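Local coordinates for EGF family domain-containing protein (Toxoplasma gondii, PDB 4Z80) that binds a segment of the rhoptry neck protein RON2L1 and so probably helps build the moving junction through which the parasite enters host cells, at residues 123-128 with 141-146; 128-133 with 230-235. One frame throughout, in Å; residues are numbered along the deposited sequence.

Interaction 1: residues 123-128 with 141-146; sequences ANVMPH and AAEVAK
Glu143 OE2 is gripped by two successive backbone amides, Val125 N at 2.7 Å and Met126 N at 2.9 Å. Both come in on the same face of the carboxylate, from above its plane (37° and 42° out of it), and the Met126 bond is the straighter of the two. The other oxygen, Glu143 OE1, turns its syn lone pair to Asn124 N, 2.9 Å away, in a more bent hydrogen bond (N-H...O 143°). Three consecutive N-H groups of 123-128 thus curl around one carboxylate. Beyond CG the glutamate chain is extended, which carries the acid across to that backbone. In the opposite direction Ala142 N donates to Met126 O over 3.1 Å. Beside that bond Ala142 CB lies 3.9 Å from Pro127 CD, in the ring of a proline that follows a cis peptide. The Tyr154 hydroxyl bonds to Ala123 N and, weakly, to Glu143 OE2. Neither segment is regular helix or strand, and the buried acid ties together two parts of the long loop between strands 101-104 and 160-161. Amide dipoles converging on it would probably stabilise the ionised form.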
loop_
_atom_site.group_PDB
_atom_site.type_symbol
_atom_site.label_atom_id
_atom_site.label_comp_id
_atom_site.label_asym_id
_atom_site.label_seq_id
_atom_site.Cartn_x
_atom_site.Cartn_y
_atom_site.Cartn_z
ATOM N N ALA A 123 -16.396 -5.874 2.962
ATOM C CA ALA A 123 -16.990 -4.544 2.857
ATOM C C ALA A 123 -18.443 -4.569 2.368
ATOM O O ALA A 123 -18.997 -3.526 2.028
ATOM C CB ALA A 123 -16.146 -3.661 1.938
ATOM N N ASN A 124 -19.056 -5.754 2.347
ATOM C CA ASN A 124 -20.453 -5.921 1.933
ATOM C C ASN A 124 -20.642 -5.501 0.472
ATOM O O ASN A 124 -21.506 -4.680 0.144
ATOM C CB ASN A 124 -21.389 -5.139 2.855
ATOM C CG ASN A 124 -21.292 -5.595 4.301
ATOM O OD1 ASN A 124 -21.398 -6.786 4.592
ATOM N ND2 ASN A 124 -21.064 -4.652 5.207
ATOM N N VAL A 125 -19.822 -6.095 -0.391
ATOM C CA VAL A 125 -19.797 -5.789 -1.819
ATOM C C VAL A 125 -20.181 -6.999 -2.679
ATOM O O VAL A 125 -20.971 -6.853 -3.610
ATOM C CB VAL A 125 -18.399 -5.295 -2.249
ATOM C CG1 VAL A 125 -18.307 -5.111 -3.767
ATOM C CG2 VAL A 125 -18.070 -3.982 -1.541
ATOM N N MET A 126 -19.628 -8.173 -2.363
ATOM C CA MET A 126 -19.772 -9.365 -3.208
ATOM C C MET A 126 -20.836 -10.311 -2.655
ATOM O O MET A 126 -20.797 -10.664 -1.482
ATOM C CB MET A 126 -18.438 -10.117 -3.322
ATOM C CG MET A 126 -17.278 -9.284 -3.866
ATOM S SD MET A 126 -17.619 -8.625 -5.515
ATOM C CE MET A 126 -16.051 -7.826 -5.884
ATOM N N PRO A 127 -21.773 -10.756 -3.504
ATOM C CA PRO A 127 -21.908 -10.475 -4.937
ATOM C C PRO A 127 -22.494 -9.098 -5.204
ATOM O O PRO A 127 -23.402 -8.664 -4.499
ATOM C CB PRO A 127 -22.866 -11.562 -5.415
ATOM C CG PRO A 127 -23.746 -11.791 -4.227
ATOM C CD PRO A 127 -22.815 -11.688 -3.041
ATOM N N HIS A 128 -21.981 -8.426 -6.224
ATOM C CA HIS A 128 -22.477 -7.106 -6.567
ATOM C C HIS A 128 -23.788 -7.208 -7.329
ATOM O O HIS A 128 -24.656 -6.350 -7.203
ATOM C CB HIS A 128 -21.434 -6.353 -7.390
ATOM C CG HIS A 128 -21.844 -4.964 -7.744
ATOM N ND1 HIS A 128 -21.952 -3.961 -6.806
ATOM C CD2 HIS A 128 -22.205 -4.416 -8.927
ATOM C CE1 HIS A 128 -22.351 -2.851 -7.398
ATOM N NE2 HIS A 128 -22.512 -3.100 -8.685
ATOM N N ALA A 141 -22.696 -11.591 1.126
ATOM C CA ALA A 141 -22.994 -13.010 1.294
ATOM C C ALA A 141 -21.862 -13.928 0.845
ATOM O O ALA A 141 -21.701 -15.016 1.388
ATOM C CB ALA A 141 -24.266 -13.360 0.542
ATOM N N ALA A 142 -21.075 -13.495 -0.138
ATOM C CA ALA A 142 -20.006 -14.340 -0.672
ATOM C C ALA A 142 -18.657 -14.125 0.019
ATOM O O ALA A 142 -17.694 -14.853 -0.243
ATOM C CB ALA A 142 -19.847 -14.104 -2.167
ATOM N N GLU A 143 -18.586 -13.124 0.893
ATOM C CA GLU A 143 -17.306 -12.675 1.443
ATOM C C GLU A 143 -16.839 -13.511 2.633
ATOM O O GLU A 143 -17.626 -14.220 3.255
ATOM C CB GLU A 143 -17.420 -11.196 1.835
ATOM C CG GLU A 143 -17.747 -10.317 0.619
ATOM C CD GLU A 143 -17.972 -8.855 0.948
ATOM O OE1 GLU A 143 -18.162 -8.519 2.137
ATOM O OE2 GLU A 143 -17.965 -8.038 0.003
ATOM N N VAL A 144 -15.544 -13.448 2.931
ATOM C CA VAL A 144 -15.027 -14.136 4.107
ATOM C C VAL A 144 -15.796 -13.676 5.342
ATOM O O VAL A 144 -16.246 -12.530 5.413
ATOM C CB VAL A 144 -13.507 -13.896 4.299
ATOM C CG1 VAL A 144 -12.726 -14.391 3.090
ATOM C CG2 VAL A 144 -13.207 -12.431 4.563
ATOM N N ALA A 145 -15.958 -14.575 6.308
ATOM C CA ALA A 145 -16.712 -14.266 7.513
ATOM C C ALA A 145 -16.118 -13.029 8.176
ATOM O O ALA A 145 -14.901 -12.860 8.183
ATOM C CB ALA A 145 -16.697 -15.446 8.476
ATOM N N LYS A 146 -16.970 -12.168 8.720
ATOM C CA LYS A 146 -16.485 -10.949 9.369
ATOM C C LYS A 146 -15.444 -11.274 10.444
ATOM O O LYS A 146 -14.468 -10.540 10.616
ATOM C CB LYS A 146 -17.651 -10.164 9.969
ATOM C CG LYS A 146 -17.251 -8.850 10.646
ATOM C CD LYS A 146 -16.587 -7.866 9.689
ATOM C CE LYS A 146 -16.300 -6.536 10.397
ATOM N NZ LYS A 146 -15.721 -5.503 9.502
#

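Interaction 2: residues 128-133 with 230-235; sequences HSTTSC and GCPPYN
The Cys133 side chain lies against Cys231 and the Pro232 ring, and its SG is bonded to Cys231 SG at 2.0 Å. The disulfide twists by -77° about that bond, and in both cysteines SG lies anti to the carbonyl carbon. Against its flank sits the Pro232 ring, with CD 4.0 Å from Cys133 CB. Thr130 adds a second apolar touch: its methyl, CG2, approaches Pro232 CG at 4.1 Å, the two side chains crossing at about a right angle, and also meets Tyr234 OH. This loop of the AMA ectodomain, whose fold is probably PAN-like here too, faces the bound RON2L1 peptide, whose Glu16 is hydrogen-bonded to the Ser129 and Thr131 hydroxyls and whose Pro22 packs on both cysteines. Cys133 ends a type II beta turn that begins at Thr130, closed by its own N donating to Thr130 O; the disulfide ties that end to Cys231. Just ahead of the turn Ser129 OG accepts from Thr131 N at 3.1 Å, an ST turn. On the other segment Tyr234 OH is held by a hydrogen bond to Gly230 O, 2.7 Å away in the plane of the tyrosine ring, while Pro232 CA rests over one ring face toward its rim. A water bridges the segments, donating to Ser129 O and, over 2.9 Å, to Gly230 O.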
loop_
_atom_site.group_PDB
_atom_site.type_symbol
_atom_site.label_atom_id
_atom_site.label_comp_id
_atom_site.label_asym_id
_atom_site.label_seq_id
_atom_site.Cartn_x
_atom_site.Cartn_y
_atom_site.Cartn_z
ATOM N N HIS A 128 -21.981 -8.426 -6.224
ATOM C CA HIS A 128 -22.477 -7.106 -6.567
ATOM C C HIS A 128 -23.788 -7.208 -7.329
ATOM O O HIS A 128 -24.656 -6.350 -7.203
ATOM C CB HIS A 128 -21.434 -6.353 -7.390
ATOM C CG HIS A 128 -21.844 -4.964 -7.744
ATOM N ND1 HIS A 128 -21.952 -3.961 -6.806
ATOM C CD2 HIS A 128 -22.205 -4.416 -8.927
ATOM C CE1 HIS A 128 -22.351 -2.851 -7.398
ATOM N NE2 HIS A 128 -22.512 -3.100 -8.685
ATOM N N SER A 129 -23.913 -8.269 -8.120
ATOM C CA SER A 129 -25.134 -8.540 -8.873
ATOM C C SER A 129 -25.412 -10.032 -8.864
ATOM O O SER A 129 -24.488 -10.845 -8.838
ATOM C CB SER A 129 -25.016 -8.038 -10.315
ATOM O OG SER A 129 -26.122 -8.470 -11.097
ATOM N N THR A 130 -26.691 -10.384 -8.871
ATOM C CA THR A 130 -27.097 -11.772 -9.042
ATOM C C THR A 130 -28.079 -11.880 -10.199
ATOM O O THR A 130 -28.889 -12.796 -10.244
ATOM C CB THR A 130 -27.739 -12.349 -7.762
ATOM O OG1 THR A 130 -28.860 -11.543 -7.378
ATOM C CG2 THR A 130 -26.730 -12.385 -6.630
ATOM N N THR A 131 -27.987 -10.952 -11.145
ATOM C CA THR A 131 -28.898 -10.938 -12.285
ATOM C C THR A 131 -28.870 -12.269 -13.033
ATOM O O THR A 131 -27.802 -12.769 -13.391
ATOM C CB THR A 131 -28.551 -9.783 -13.229
ATOM O OG1 THR A 131 -28.797 -8.549 -12.545
ATOM C CG2 THR A 131 -29.395 -9.818 -14.508
ATOM N N SER A 132 -30.069 -12.826 -13.216
ATOM C CA SER A 132 -30.337 -14.078 -13.941
ATOM C C SER A 132 -30.131 -15.335 -13.084
ATOM O O SER A 132 -30.435 -16.446 -13.530
ATOM C CB SER A 132 -29.488 -14.170 -15.213
ATOM O OG SER A 132 -28.212 -14.734 -14.978
ATOM N N CYS A 133 -29.631 -15.164 -11.864
ATOM C CA CYS A 133 -29.437 -16.293 -10.954
ATOM C C CYS A 133 -30.771 -16.841 -10.455
ATOM O O CYS A 133 -31.754 -16.115 -10.369
ATOM C CB CYS A 133 -28.582 -15.885 -9.751
ATOM S SG CYS A 133 -26.903 -15.354 -10.165
ATOM N N GLY A 230 -20.976 -17.234 -10.153
ATOM C CA GLY A 230 -21.327 -15.993 -9.489
ATOM C C GLY A 230 -22.627 -16.045 -8.718
ATOM O O GLY A 230 -22.961 -15.102 -8.007
ATOM N N CYS A 231 -23.365 -17.144 -8.841
ATOM C CA CYS A 231 -24.692 -17.222 -8.238
ATOM C C CYS A 231 -24.704 -17.845 -6.845
ATOM O O CYS A 231 -23.845 -18.666 -6.520
ATOM C CB CYS A 231 -25.628 -18.005 -9.156
ATOM S SG CYS A 231 -26.012 -17.111 -10.683
ATOM N N PRO A 232 -25.682 -17.452 -6.008
ATOM C CA PRO A 232 -25.805 -18.060 -4.677
ATOM C C PRO A 232 -26.252 -19.514 -4.749
ATOM O O PRO A 232 -26.825 -19.916 -5.761
ATOM C CB PRO A 232 -26.877 -17.207 -3.981
ATOM C CG PRO A 232 -27.127 -16.028 -4.887
ATOM C CD PRO A 232 -26.723 -16.437 -6.253
ATOM N N PRO A 233 -26.023 -20.289 -3.681
ATOM C CA PRO A 233 -25.391 -19.909 -2.411
ATOM C C PRO A 233 -23.867 -19.925 -2.462
ATOM O O PRO A 233 -23.281 -20.433 -3.415
ATOM C CB PRO A 233 -25.909 -20.973 -1.443
ATOM C CG PRO A 233 -26.071 -22.175 -2.298
ATOM C CD PRO A 233 -26.536 -21.670 -3.634
ATOM N N TYR A 234 -23.242 -19.371 -1.427
ATOM C CA TYR A 234 -21.791 -19.272 -1.355
ATOM C C TYR A 234 -21.281 -20.052 -0.158
ATOM O O TYR A 234 -22.024 -20.301 0.792
ATOM C CB TYR A 234 -21.362 -17.795 -1.270
ATOM C CG TYR A 234 -21.982 -16.965 -2.366
ATOM C CD1 TYR A 234 -21.461 -16.985 -3.651
ATOM C CD2 TYR A 234 -23.109 -16.189 -2.125
ATOM C CE1 TYR A 234 -22.033 -16.257 -4.663
ATOM C CE2 TYR A 234 -23.685 -15.448 -3.128
ATOM C CZ TYR A 234 -23.146 -15.491 -4.399
ATOM O OH TYR A 234 -23.726 -14.763 -5.415
ATOM N N ASN A 235 -20.013 -20.443 -0.211
ATOM C CA ASN A 235 -19.399 -21.171 0.888
ATOM C C ASN A 235 -17.970 -20.697 1.076
ATOM O O ASN A 235 -17.022 -21.432 0.837
ATOM C CB ASN A 235 -19.448 -22.685 0.630
ATOM C CG ASN A 235 -19.164 -23.507 1.883
ATOM O OD1 ASN A 235 -19.348 -23.037 3.008
ATOM N ND2 ASN A 235 -18.719 -24.743 1.690
HETATM O O HOH W 1 -22.044 -12.530 -8.824
#

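Overall arrangement
Interactions 1 and 2 follow one another along the 123-133 backbone, sharing His128, and lie 11 Å apart, centre to centre. Tyr234 couples them: Tyr234 CG packs 3.6 Å from Ala142 CB, and the hydroxyl end rests against the Pro127 ring, so Tyr234 packs on both segments of interaction 1. Interaction 1 is the buried one, its centre about 23 Å from the centre of the chain; interaction 2 lies at the surface, its centre about 32 Å from the same point. The RON2L1 chain meets this outer end most fully, while at the shared residue His128 NE2 bonds to Ser12 of that chain. The disulfide itself touches the peptide, at Pro22 of that chain, while the carboxylate-bound 123-128 backbone lies on the inner side, nearer the chain centre.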